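Long-range contacts in hypothetical protein ybgI (Escherichia coli, Escherichia coli O157:H7, PDB 1NMP), which is a metal-binding NIF3-family protein that forms a toroidal hexamer and may take part in degrading radiation-damaged nucleotides: residues V35-T40 with D235-F240; D58-H63 with N89-Y94; A148-K153 with H216-G221; F190-V195 with L208-A213. All coordinates share one frame; numbering follows the deposited sequence.

Interaction 1 of 4, residues V35-T40 with D235-F240; sequences VQKIVT and DLDVTF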
loop_
_atom_site.group_PDB
_atom_site.type_symbol
_atom_site.label_atom_id
_atom_site.label_comp_id
_atom_site.label_asym_id
_atom_site.label_seq_id
_atom_site.Cartn_x
_atom_site.Cartn_y
_atom_site.Cartn_z
ATOM N N VAL A 35 -1.504 52.058 12.592
ATOM C CA VAL A 35 -1.674 50.636 12.737
ATOM C C VAL A 35 -2.851 50.345 13.661
ATOM O O VAL A 35 -2.924 50.916 14.756
ATOM C CB VAL A 35 -0.415 50.023 13.331
ATOM C CG1 VAL A 35 -0.679 48.555 13.569
ATOM C CG2 VAL A 35 0.755 50.132 12.344
ATOM N N GLN A 36 -3.761 49.483 13.218
ATOM C CA GLN A 36 -4.918 49.115 14.004
ATOM C C GLN A 36 -5.202 47.564 13.945
ATOM O O GLN A 36 -5.462 46.919 14.984
ATOM C CB GLN A 36 -6.142 49.932 13.524
ATOM C CG GLN A 36 -7.395 49.525 14.196
ATOM C CD GLN A 36 -7.273 49.552 15.732
ATOM O OE1 GLN A 36 -7.908 48.728 16.413
ATOM N NE2 GLN A 36 -6.485 50.493 16.286
ATOM N N LYS A 37 -5.158 46.947 12.763
ATOM C CA LYS A 37 -5.368 45.507 12.712
ATOM C C LYS A 37 -4.017 44.831 12.433
ATOM O O LYS A 37 -3.371 45.077 11.410
ATOM C CB LYS A 37 -6.377 45.144 11.629
ATOM C CG LYS A 37 -6.631 43.649 11.508
ATOM C CD LYS A 37 -7.609 43.350 10.298
ATOM C CE LYS A 37 -8.909 42.637 10.738
ATOM N NZ LYS A 37 -9.940 42.486 9.635
ATOM N N ILE A 38 -3.614 43.964 13.367
ATOM C CA ILE A 38 -2.341 43.227 13.371
ATOM C C ILE A 38 -2.520 41.719 13.222
ATOM O O ILE A 38 -3.419 41.144 13.900
ATOM C CB ILE A 38 -1.571 43.392 14.719
ATOM C CG1 ILE A 38 -1.021 44.818 14.941
ATOM C CG2 ILE A 38 -0.293 42.532 14.627
ATOM C CD1 ILE A 38 -2.043 45.911 15.004
ATOM N N VAL A 39 -1.692 41.092 12.353
ATOM C CA VAL A 39 -1.694 39.648 12.126
ATOM C C VAL A 39 -0.330 39.179 12.551
ATOM O O VAL A 39 0.675 39.798 12.199
ATOM C CB VAL A 39 -1.951 39.264 10.647
ATOM C CG1 VAL A 39 -1.324 37.873 10.307
ATOM C CG2 VAL A 39 -3.449 39.148 10.437
ATOM N N THR A 40 -0.270 38.104 13.341
ATOM C CA THR A 40 1.043 37.658 13.845
ATOM C C THR A 40 1.205 36.167 13.550
ATOM O O THR A 40 0.231 35.470 13.233
ATOM C CB THR A 40 1.141 37.931 15.383
ATOM O OG1 THR A 40 0.179 37.111 16.060
ATOM C CG2 THR A 40 0.719 39.368 15.704
ATOM N N ASP A 235 -5.616 48.847 22.270
ATOM C CA ASP A 235 -6.934 48.727 21.580
ATOM C C ASP A 235 -6.726 48.072 20.228
ATOM O O ASP A 235 -7.660 47.975 19.409
ATOM C CB ASP A 235 -7.548 50.109 21.364
ATOM C CG ASP A 235 -7.634 50.882 22.664
ATOM O OD1 ASP A 235 -8.143 50.284 23.650
ATOM O OD2 ASP A 235 -7.196 52.062 22.711
ATOM N N LEU A 236 -5.486 47.637 20.001
ATOM C CA LEU A 236 -5.142 46.971 18.746
ATOM C C LEU A 236 -5.932 45.655 18.589
ATOM O O LEU A 236 -6.264 44.991 19.567
ATOM C CB LEU A 236 -3.613 46.731 18.692
ATOM C CG LEU A 236 -2.615 47.934 18.572
ATOM C CD1 LEU A 236 -1.210 47.518 19.079
ATOM C CD2 LEU A 236 -2.508 48.390 17.105
ATOM N N ASP A 237 -6.251 45.319 17.331
ATOM C CA ASP A 237 -6.980 44.116 16.944
ATOM C C ASP A 237 -5.937 43.125 16.416
ATOM O O ASP A 237 -5.663 43.103 15.222
ATOM C CB ASP A 237 -7.994 44.429 15.829
ATOM C CG ASP A 237 -8.401 43.169 15.066
ATOM O OD1 ASP A 237 -9.150 42.330 15.644
ATOM O OD2 ASP A 237 -7.932 42.986 13.887
ATOM N N VAL A 238 -5.381 42.294 17.310
ATOM C CA VAL A 238 -4.336 41.314 16.985
ATOM C C VAL A 238 -4.850 39.848 16.864
ATOM O O VAL A 238 -5.490 39.296 17.757
ATOM C CB VAL A 238 -3.233 41.419 18.077
ATOM C CG1 VAL A 238 -2.020 40.534 17.744
ATOM C CG2 VAL A 238 -2.811 42.911 18.244
ATOM N N THR A 239 -4.532 39.202 15.746
ATOM C CA THR A 239 -4.945 37.824 15.475
ATOM C C THR A 239 -3.640 36.997 15.238
ATOM O O THR A 239 -2.851 37.245 14.296
ATOM C CB THR A 239 -5.776 37.813 14.176
ATOM O OG1 THR A 239 -6.863 38.724 14.334
ATOM C CG2 THR A 239 -6.293 36.442 13.843
ATOM N N PHE A 240 -3.405 36.033 16.098
ATOM C CA PHE A 240 -2.269 35.166 15.950
ATOM C C PHE A 240 -2.678 34.072 14.930
ATOM O O PHE A 240 -3.723 33.408 15.132
ATOM C CB PHE A 240 -1.937 34.442 17.285
ATOM C CG PHE A 240 -1.030 33.195 17.079
ATOM C CD1 PHE A 240 0.273 33.346 16.572
ATOM C CD2 PHE A 240 -1.502 31.869 17.339
ATOM C CE1 PHE A 240 1.115 32.216 16.322
ATOM C CE2 PHE A 240 -0.636 30.705 17.083
ATOM C CZ PHE A 240 0.658 30.897 16.579
#
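Ile-38 and Val-238 sit opposite each other in neighbouring parallel strands, their side chains side by side on the same face of the sheet, with Ile-38 CB 3.8 Å from Val-238 CG2. Next along that face, the CG2 methyl of Thr-40 meets Val-238 CG1 at 3.6 Å, the two side chains crossing at about a right angle. Thr-40 holds its OG1 between the backbone N and the carbonyl carbon (chi1 65°); there the hydroxyl comes up to the edge of the Phe-240 ring, near its plane, and shares a hydrogen bond with Ser-227 OG of helix 220-233. The backbones alternate as parallel strands do: Asp-237 N donates to Gln-36 O (2.9 Å), Asp-237 O receives Ile-38 N, Thr-239 N donates to Ile-38 O, and Thr-239 O receives Thr-40 N. These bonds add 237-240, the last strand, to the five-stranded mixed sheet as an outermost strand within the chain, beside 37-41. At the start, Leu-236 CD2 meets Val-35 CG1 (4.0 Å) and Ile-38 CD1, and Leu-6 of helix 3-13 touches Val-35 and Leu-236. Ile-223, Ser-227 and Leu-230 of helix 220-233 cover the Thr-40 and Val-238 face. Lys-37 NZ is bonded to Leu-55 O.

Interaction 2 of 4, residues D58-H63 with N89-Y94; sequences DAVIVH and NDINLY. With MG (magnesium ion), chain H.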
loop_
_atom_site.group_PDB
_atom_site.type_symbol
_atom_site.label_atom_id
_atom_site.label_comp_id
_atom_site.label_asym_id
_atom_site.label_seq_id
_atom_site.Cartn_x
_atom_site.Cartn_y
_atom_site.Cartn_z
ATOM N N ASP A 58 -2.690 45.876 8.885
ATOM C CA ASP A 58 -1.821 47.024 8.743
ATOM C C ASP A 58 -0.378 46.641 9.103
ATOM O O ASP A 58 0.595 47.289 8.690
ATOM C CB ASP A 58 -2.282 48.144 9.713
ATOM C CG ASP A 58 -3.754 48.629 9.451
ATOM O OD1 ASP A 58 -4.193 48.689 8.230
ATOM O OD2 ASP A 58 -4.452 48.987 10.484
ATOM N N ALA A 59 -0.248 45.639 9.967
ATOM C CA ALA A 59 1.062 45.149 10.396
ATOM C C ALA A 59 1.027 43.620 10.658
ATOM O O ALA A 59 -0.030 43.013 10.909
ATOM C CB ALA A 59 1.542 45.882 11.705
ATOM N N VAL A 60 2.218 43.039 10.606
ATOM C CA VAL A 60 2.447 41.625 10.854
ATOM C C VAL A 60 3.617 41.683 11.851
ATOM O O VAL A 60 4.538 42.488 11.682
ATOM C CB VAL A 60 2.982 40.949 9.594
ATOM C CG1 VAL A 60 3.482 39.537 9.937
ATOM C CG2 VAL A 60 1.921 40.879 8.515
ATOM N N ILE A 61 3.552 40.872 12.915
ATOM C CA ILE A 61 4.622 40.771 13.863
ATOM C C ILE A 61 4.931 39.264 13.907
ATOM O O ILE A 61 3.986 38.416 13.983
ATOM C CB ILE A 61 4.187 41.201 15.277
ATOM C CG1 ILE A 61 3.727 42.623 15.253
ATOM C CG2 ILE A 61 5.379 41.064 16.225
ATOM C CD1 ILE A 61 3.347 43.094 16.702
ATOM N N VAL A 62 6.227 38.920 13.881
ATOM C CA VAL A 62 6.646 37.512 13.886
ATOM C C VAL A 62 7.874 37.332 14.774
ATOM O O VAL A 62 8.506 38.320 15.159
ATOM C CB VAL A 62 7.099 37.053 12.413
ATOM C CG1 VAL A 62 5.913 37.010 11.435
ATOM C CG2 VAL A 62 8.232 38.006 11.906
ATOM N N HIS A 63 8.273 36.076 15.033
ATOM C CA HIS A 63 9.531 35.791 15.768
ATOM C C HIS A 63 10.719 35.740 14.714
ATOM O O HIS A 63 11.881 36.147 14.996
ATOM C CB HIS A 63 9.340 34.447 16.474
ATOM C CG HIS A 63 10.566 33.893 17.134
ATOM N ND1 HIS A 63 11.339 34.627 18.000
ATOM C CD2 HIS A 63 11.101 32.649 17.110
ATOM C CE1 HIS A 63 12.308 33.867 18.473
ATOM N NE2 HIS A 63 12.176 32.656 17.950
ATOM N N ASN A 89 1.250 46.856 -0.313
ATOM C CA ASN A 89 -0.003 46.973 0.506
ATOM C C ASN A 89 0.130 47.843 1.735
ATOM O O ASN A 89 -0.805 47.937 2.549
ATOM C CB ASN A 89 -0.460 45.623 0.997
ATOM C CG ASN A 89 -0.893 44.774 -0.091
ATOM O OD1 ASN A 89 -1.889 45.069 -0.752
ATOM N ND2 ASN A 89 -0.142 43.731 -0.354
ATOM N N ASP A 90 1.287 48.488 1.852
ATOM C CA ASP A 90 1.559 49.321 3.022
ATOM C C ASP A 90 1.437 48.617 4.381
ATOM O O ASP A 90 1.104 49.198 5.418
ATOM C CB ASP A 90 0.708 50.575 2.954
ATOM C CG ASP A 90 0.961 51.351 1.659
ATOM O OD1 ASP A 90 2.112 51.255 1.164
ATOM O OD2 ASP A 90 0.034 52.050 1.155
ATOM N N ILE A 91 1.831 47.359 4.404
ATOM C CA ILE A 91 1.847 46.615 5.656
ATOM C C ILE A 91 3.225 46.716 6.396
ATOM O O ILE A 91 4.295 46.492 5.781
ATOM C CB ILE A 91 1.505 45.133 5.347
ATOM C CG1 ILE A 91 0.141 45.071 4.655
ATOM C CG2 ILE A 91 1.499 44.253 6.721
ATOM C CD1 ILE A 91 -0.294 43.658 4.296
ATOM N N ASN A 92 3.205 47.076 7.685
ATOM C CA ASN A 92 4.421 47.138 8.495
ATOM C C ASN A 92 4.869 45.716 8.893
ATOM O O ASN A 92 4.047 44.924 9.387
ATOM C CB ASN A 92 4.122 47.917 9.779
ATOM C CG ASN A 92 3.774 49.378 9.492
ATOM O OD1 ASN A 92 4.656 50.207 9.477
ATOM N ND2 ASN A 92 2.486 49.681 9.196
ATOM N N LEU A 93 6.128 45.351 8.697
ATOM C CA LEU A 93 6.524 44.017 9.149
ATOM C C LEU A 93 7.431 44.296 10.320
ATOM O O LEU A 93 8.359 45.160 10.220
ATOM C CB LEU A 93 7.321 43.218 8.093
ATOM C CG LEU A 93 7.978 41.940 8.654
ATOM C CD1 LEU A 93 6.857 40.998 9.176
ATOM C CD2 LEU A 93 8.881 41.250 7.551
ATOM N N TYR A 94 7.137 43.644 11.456
ATOM C CA TYR A 94 7.965 43.799 12.663
ATOM C C TYR A 94 8.406 42.396 13.018
ATOM O O TYR A 94 7.635 41.457 12.884
ATOM C CB TYR A 94 7.162 44.287 13.884
ATOM C CG TYR A 94 6.539 45.645 13.746
ATOM C CD1 TYR A 94 7.143 46.767 14.312
ATOM C CD2 TYR A 94 5.288 45.781 13.178
ATOM C CE1 TYR A 94 6.528 47.995 14.353
ATOM C CE2 TYR A 94 4.654 46.984 13.194
ATOM C CZ TYR A 94 5.302 48.092 13.805
ATOM O OH TYR A 94 4.664 49.271 13.839
HETATM MG MG MG H . 14.009 31.273 18.804
#
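Asn-92 turns its CG away from its own carbonyl carbon and beside its backbone N (chi1 -65°), which brings the side-chain amide back to the carbonyl of Asp-58. Tyr-94 repeats the torsion (chi1 -63°), which brings the edge of its ring to Ala-59 CB and Val-60 O. The two segments supply the parallel strands of a beta-alpha-beta unit, in which helix 77-88 links strand 59-62 to strand 92-95. Asp-58 O is gripped twice, by Asn-92 N at 2.8 Å and by Asn-92 ND2 at 3.1 Å, the donors arriving from opposite faces of the carbonyl plane. The ND2 also reaches Lys-32 O, and OD1 accepts from Gly-31 N and Asn-3 ND2, so the buried amide is fixed in rotation. Farther along, Val-60 N donates to Asn-92 O, Val-60 O receives Tyr-94 N, and Val-62 N closes the pairing on Tyr-94 O.

On one face of the sheet, Ala-59 CB touches the edge of the Tyr-94 ring at CE2 (3.6 Å), while the phenol OH is bonded to Asn-3 O in helix 3-13. On the other, the branches of Val-60 divide: CG2 packs on Ile-91 CG2 (3.8 Å) and CG1 on Leu-93 CD1 (3.8 Å), with Leu-48 and Ala-52 of helix 46-54 beyond. Past the strand the chain turns a corner at His-63, whose ND1 is held by Trp-96 O. That bond positions the imidazole whose NE2 binds a magnesium ion at 2.5 Å, together with Asp-101 and Glu-219.

Interaction 3 of 4, residues A148-K153 with H216-G221; sequences ARLGRK and HATERG. With MG (magnesium ion), chain H; MG (magnesium ion), chain G.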
loop_
_atom_site.group_PDB
_atom_site.type_symbol
_atom_site.label_atom_id
_atom_site.label_comp_id
_atom_site.label_asym_id
_atom_site.label_seq_id
_atom_site.Cartn_x
_atom_site.Cartn_y
_atom_site.Cartn_z
ATOM N N ALA A 148 1.386 15.303 23.159
ATOM C CA ALA A 148 -0.012 15.673 23.449
ATOM C C ALA A 148 -0.030 17.193 23.615
ATOM O O ALA A 148 -0.956 17.861 23.100
ATOM C CB ALA A 148 -0.528 15.021 24.771
ATOM N N ARG A 149 0.970 17.768 24.313
ATOM C CA ARG A 149 0.913 19.231 24.497
ATOM C C ARG A 149 1.202 20.093 23.266
ATOM O O ARG A 149 0.698 21.254 23.198
ATOM C CB ARG A 149 1.837 19.733 25.645
ATOM C CG ARG A 149 1.726 18.992 26.953
ATOM C CD ARG A 149 0.256 18.885 27.268
ATOM N NE ARG A 149 -0.262 20.192 27.602
ATOM C CZ ARG A 149 -1.523 20.557 27.372
ATOM N NH1 ARG A 149 -2.400 19.681 26.803
ATOM N NH2 ARG A 149 -1.897 21.809 27.666
ATOM N N LEU A 150 1.970 19.553 22.309
ATOM C CA LEU A 150 2.408 20.371 21.151
ATOM C C LEU A 150 1.690 19.946 19.921
ATOM O O LEU A 150 1.654 20.650 18.886
ATOM C CB LEU A 150 3.960 20.266 20.957
ATOM C CG LEU A 150 4.950 20.952 21.926
ATOM C CD1 LEU A 150 6.405 20.546 21.610
ATOM C CD2 LEU A 150 4.807 22.447 21.785
ATOM N N GLY A 151 1.109 18.767 20.029
ATOM C CA GLY A 151 0.372 18.233 18.898
ATOM C C GLY A 151 1.367 17.751 17.864
ATOM O O GLY A 151 1.109 17.840 16.662
ATOM N N ARG A 152 2.504 17.219 18.308
ATOM C CA ARG A 152 3.494 16.768 17.345
ATOM C C ARG A 152 4.389 15.802 18.072
ATOM O O ARG A 152 4.827 16.061 19.234
ATOM C CB ARG A 152 4.315 17.945 16.798
ATOM C CG ARG A 152 5.268 17.645 15.616
ATOM C CD ARG A 152 6.342 18.727 15.610
ATOM N NE ARG A 152 7.490 18.559 14.691
ATOM C CZ ARG A 152 8.653 17.959 14.992
ATOM N NH1 ARG A 152 8.863 17.440 16.228
ATOM N NH2 ARG A 152 9.632 17.883 14.050
ATOM N N LYS A 153 4.611 14.667 17.415
ATOM C CA LYS A 153 5.484 13.620 17.940
ATOM C C LYS A 153 6.955 14.143 17.945
ATOM O O LYS A 153 7.465 14.589 16.921
ATOM C CB LYS A 153 5.341 12.393 17.009
ATOM C CG LYS A 153 6.194 11.189 17.426
ATOM C CD LYS A 153 5.888 9.951 16.558
ATOM C CE LYS A 153 6.190 8.620 17.351
ATOM N NZ LYS A 153 7.330 8.721 18.355
ATOM N N HIS A 216 9.170 24.955 14.648
ATOM C CA HIS A 216 7.918 25.718 14.616
ATOM C C HIS A 216 7.029 25.423 15.842
ATOM O O HIS A 216 6.503 26.367 16.472
ATOM C CB HIS A 216 7.141 25.367 13.367
ATOM C CG HIS A 216 5.802 26.033 13.297
ATOM N ND1 HIS A 216 5.593 27.224 12.627
ATOM C CD2 HIS A 216 4.597 25.669 13.815
ATOM C CE1 HIS A 216 4.318 27.564 12.732
ATOM N NE2 HIS A 216 3.692 26.638 13.440
ATOM N N ALA A 217 6.833 24.131 16.183
ATOM C CA ALA A 217 5.998 23.765 17.321
ATOM C C ALA A 217 6.482 24.334 18.666
ATOM O O ALA A 217 5.637 24.753 19.490
ATOM C CB ALA A 217 5.845 22.220 17.413
ATOM N N THR A 218 7.793 24.443 18.909
ATOM C CA THR A 218 8.222 24.964 20.226
ATOM C C THR A 218 8.233 26.472 20.208
ATOM O O THR A 218 8.372 27.131 21.317
ATOM C CB THR A 218 9.634 24.504 20.651
ATOM O OG1 THR A 218 10.560 24.902 19.647
ATOM C CG2 THR A 218 9.704 22.992 20.785
ATOM N N GLU A 219 8.054 27.045 18.994
ATOM C CA GLU A 219 8.057 28.516 18.885
ATOM C C GLU A 219 6.754 29.269 18.596
ATOM O O GLU A 219 6.763 30.482 18.233
ATOM C CB GLU A 219 9.221 28.940 17.970
ATOM C CG GLU A 219 10.502 28.753 18.805
ATOM C CD GLU A 219 11.767 29.295 18.181
ATOM O OE1 GLU A 219 12.768 29.499 18.952
ATOM O OE2 GLU A 219 11.789 29.519 16.938
ATOM N N ARG A 220 5.615 28.594 18.851
ATOM C CA ARG A 220 4.325 29.254 18.691
ATOM C C ARG A 220 3.964 29.992 19.980
ATOM O O ARG A 220 3.243 31.000 19.925
ATOM C CB ARG A 220 3.203 28.269 18.436
ATOM C CG ARG A 220 3.175 27.690 17.089
ATOM C CD ARG A 220 2.110 26.613 17.087
ATOM N NE ARG A 220 2.452 25.587 18.069
ATOM C CZ ARG A 220 2.108 24.310 17.961
ATOM N NH1 ARG A 220 1.410 23.897 16.914
ATOM N NH2 ARG A 220 2.526 23.427 18.857
ATOM N N GLY A 221 4.481 29.517 21.118
ATOM C CA GLY A 221 4.175 30.095 22.440
ATOM C C GLY A 221 4.399 31.580 22.677
ATOM O O GLY A 221 3.512 32.346 23.171
HETATM MG MG MG H . 14.009 31.273 18.804
HETATM MG MG MG G . 14.145 30.399 16.761
HETATM O O HOH W 1 1.913 20.860 16.290
#
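The guanidinium of Arg-220 meets Leu-150 edge-on, with Ala-217 CA over one of its faces, 3.7 Å above the plane and offset toward the rim. At the edge, NH2 donates to Leu-150 O at 2.9 Å; the bond is nearly straight (171°), lies in the guanidinium plane and uses a carbonyl lone pair. A water fastens the same corner, donating to Leu-150 O at 2.6 Å and accepting from Arg-220 NH1. The arginine chain bends at its third torsion (chi3 -60°), which folds the flat group back over its own segment. Leu-150 completes the contact with its branches: CD2 rests 3.4 Å from Ala-217 O, whereas CD1 reaches Thr-218 CG2 at 4.2 Å. The CD of the extended Arg-152 packs on Ala-217 CB at 4.0 Å, its NH2 being bonded to Pro-246 O. Thus the C-terminal end of helix 139-150 is joined to the break between helices 215-218 and 220-233. Glu-219 occupies that break and turns away from Leu-150; its OE1 binds one magnesium ion at 2.2 Å and its OE2 a second at 2.5 Å. This bridging carboxylate, with His-63 and Asp-101 also on the first ion, is consistent with the two-metal site assigned to NIF3-family proteins.

Interaction 4 of 4, residues F190-V195 with L208-A213; sequences FITGEV and LHFYAA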
loop_
_atom_site.group_PDB
_atom_site.type_symbol
_atom_site.label_atom_id
_atom_site.label_comp_id
_atom_site.label_asym_id
_atom_site.label_seq_id
_atom_site.Cartn_x
_atom_site.Cartn_y
_atom_site.Cartn_z
ATOM N N PHE A 190 17.113 17.094 28.153
ATOM C CA PHE A 190 17.285 18.389 27.401
ATOM C C PHE A 190 16.249 18.337 26.239
ATOM O O PHE A 190 16.180 17.304 25.520
ATOM C CB PHE A 190 18.683 18.545 26.767
ATOM C CG PHE A 190 18.877 19.883 26.018
ATOM C CD1 PHE A 190 18.775 21.097 26.685
ATOM C CD2 PHE A 190 19.101 19.897 24.632
ATOM C CE1 PHE A 190 18.874 22.338 26.033
ATOM C CE2 PHE A 190 19.212 21.134 23.937
ATOM C CZ PHE A 190 19.087 22.371 24.658
ATOM N N ILE A 191 15.481 19.438 26.045
ATOM C CA ILE A 191 14.438 19.563 24.985
ATOM C C ILE A 191 14.740 20.795 24.128
ATOM O O ILE A 191 15.099 21.869 24.656
ATOM C CB ILE A 191 12.937 19.883 25.566
ATOM C CG1 ILE A 191 12.401 18.758 26.416
ATOM C CG2 ILE A 191 11.946 20.178 24.450
ATOM C CD1 ILE A 191 11.555 19.280 27.573
ATOM N N THR A 192 14.598 20.681 22.799
ATOM C CA THR A 192 14.771 21.858 21.933
ATOM C C THR A 192 13.901 21.608 20.695
ATOM O O THR A 192 13.056 20.664 20.726
ATOM C CB THR A 192 16.208 22.074 21.595
ATOM O OG1 THR A 192 16.294 23.309 20.923
ATOM C CG2 THR A 192 16.759 20.969 20.684
ATOM N N GLY A 193 14.007 22.448 19.654
ATOM C CA GLY A 193 13.173 22.239 18.473
ATOM C C GLY A 193 13.776 21.317 17.403
ATOM O O GLY A 193 13.165 20.315 17.035
ATOM N N GLU A 194 14.966 21.647 16.870
ATOM C CA GLU A 194 15.618 20.812 15.805
ATOM C C GLU A 194 16.675 19.781 16.361
ATOM O O GLU A 194 16.996 19.734 17.592
ATOM C CB GLU A 194 16.333 21.730 14.810
ATOM C CG GLU A 194 15.517 22.963 14.342
ATOM C CD GLU A 194 16.167 23.731 13.183
ATOM O OE1 GLU A 194 17.327 23.373 12.727
ATOM O OE2 GLU A 194 15.509 24.704 12.718
ATOM N N VAL A 195 17.229 18.975 15.461
ATOM C CA VAL A 195 18.230 18.000 15.871
ATOM C C VAL A 195 19.372 17.966 14.829
ATOM O O VAL A 195 19.097 18.164 13.640
ATOM C CB VAL A 195 17.551 16.596 15.991
ATOM C CG1 VAL A 195 16.994 16.168 14.671
ATOM C CG2 VAL A 195 18.563 15.519 16.434
ATOM N N LEU A 208 21.589 11.341 29.013
ATOM C CA LEU A 208 20.395 12.164 29.277
ATOM C C LEU A 208 19.261 11.947 28.273
ATOM O O LEU A 208 19.511 11.527 27.130
ATOM C CB LEU A 208 20.787 13.661 29.367
ATOM C CG LEU A 208 21.400 14.282 28.119
ATOM C CD1 LEU A 208 20.289 14.562 27.199
ATOM C CD2 LEU A 208 22.082 15.573 28.393
ATOM N N HIS A 209 18.009 12.177 28.685
ATOM C CA HIS A 209 16.931 12.003 27.694
ATOM C C HIS A 209 16.947 13.215 26.797
ATOM O O HIS A 209 17.042 14.347 27.321
ATOM C CB HIS A 209 15.593 11.907 28.389
ATOM C CG HIS A 209 15.406 10.609 29.100
ATOM N ND1 HIS A 209 14.999 9.457 28.456
ATOM C CD2 HIS A 209 15.614 10.273 30.392
ATOM C CE1 HIS A 209 14.956 8.463 29.332
ATOM N NE2 HIS A 209 15.326 8.935 30.516
ATOM N N PHE A 210 16.912 13.028 25.473
ATOM C CA PHE A 210 16.904 14.211 24.556
ATOM C C PHE A 210 15.579 14.223 23.739
ATOM O O PHE A 210 15.092 13.168 23.285
ATOM C CB PHE A 210 18.174 14.187 23.589
ATOM C CG PHE A 210 18.111 15.210 22.410
ATOM C CD1 PHE A 210 18.075 16.581 22.647
ATOM C CD2 PHE A 210 17.858 14.775 21.096
ATOM C CE1 PHE A 210 17.741 17.522 21.591
ATOM C CE2 PHE A 210 17.534 15.709 20.066
ATOM C CZ PHE A 210 17.468 17.105 20.354
ATOM N N TYR A 211 14.968 15.386 23.579
ATOM C CA TYR A 211 13.769 15.492 22.777
ATOM C C TYR A 211 13.961 16.629 21.739
ATOM O O TYR A 211 14.418 17.723 22.119
ATOM C CB TYR A 211 12.590 15.883 23.662
ATOM C CG TYR A 211 12.295 14.911 24.734
ATOM C CD1 TYR A 211 11.398 13.837 24.501
ATOM C CD2 TYR A 211 12.976 14.994 25.948
ATOM C CE1 TYR A 211 11.205 12.832 25.473
ATOM C CE2 TYR A 211 12.782 14.008 26.932
ATOM C CZ TYR A 211 11.911 12.934 26.681
ATOM O OH TYR A 211 11.798 11.941 27.640
ATOM N N ALA A 212 13.656 16.371 20.452
ATOM C CA ALA A 212 13.683 17.383 19.408
ATOM C C ALA A 212 12.164 17.521 19.158
ATOM O O ALA A 212 11.575 16.669 18.448
ATOM C CB ALA A 212 14.340 16.851 18.145
ATOM N N ALA A 213 11.525 18.538 19.757
ATOM C CA ALA A 213 10.061 18.705 19.631
ATOM C C ALA A 213 9.562 19.577 18.491
ATOM O O ALA A 213 8.351 19.948 18.460
ATOM C CB ALA A 213 9.488 19.248 20.964
#
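Phe-210 leans its ring toward strand 190-192, with CG opposite the backbone N (chi1 168°). Its CB stands near the Phe-190 carbonyl, and CD1 comes to 3.5 Å from Phe-190 O. The same CD1 lies 4.0 Å from Phe-190 CD2, at the edge of that ring; the two phenylalanines run side by side in the same direction. Beyond it, CE1 meets the Thr-192 CG2 methyl at 3.7 Å, and CZ at the tip approaches Glu-194 O at 3.8 Å, both partners being close to the ring plane. Returning along the far side, CE2 touches Val-195 CG2 at 3.8 Å, while Val-195 CB also packs on Ala-212 CB. The ring is thus bordered by the strand and by the turn that follows it, with Ile-179 of helix 179-185 and Ala-203 of helix 197-205 adding to its surroundings.

On the other face of the sheet, Ile-191 CG1 packs obliquely against Tyr-211 CD2 at 3.8 Å; the phenol OH is bonded to Gly-139 O, and Trp-156 meets the ring with its plane nearly parallel. Backbone bonds tie the pair from Phe-190 N to His-209 O through to Ala-213 N on Thr-192 O (2.8 Å). Past the strand, Glu-194 OE2 accepts from His-215 ND1 and from Glu-197 N of a second subunit, so this carboxylate links a probable metal ligand to the subunit interface. The arrangement is a beta-alpha-beta unit, its parallel strands 189-192 and 209-212 joined through helix 197-205 within the six-stranded mixed sheet.

How the interactions relate
The contacts divide between two sheets with the metal site between them. Interactions 1 and 2, with centres 10 Å apart, build the five-stranded sheet, where strands 37-41 and 59-62 are neighbours. Interaction 4, centred about 33 Å from the centre of interaction 1, belongs to the six-stranded sheet across the chain's centre. Interaction 3 lies between, its centre about 12 Å from that of interaction 4, with Leu-150 packing on Ala-213. Along the chain, interaction 2 closes before interaction 3 opens, interaction 4 falls within interaction 3, and interaction 1 encloses them all. His-63 and Glu-219 share a magnesium ion, so the loop after strand 59-62 and the break between helices 215-218 and 220-233 meet at one metal site.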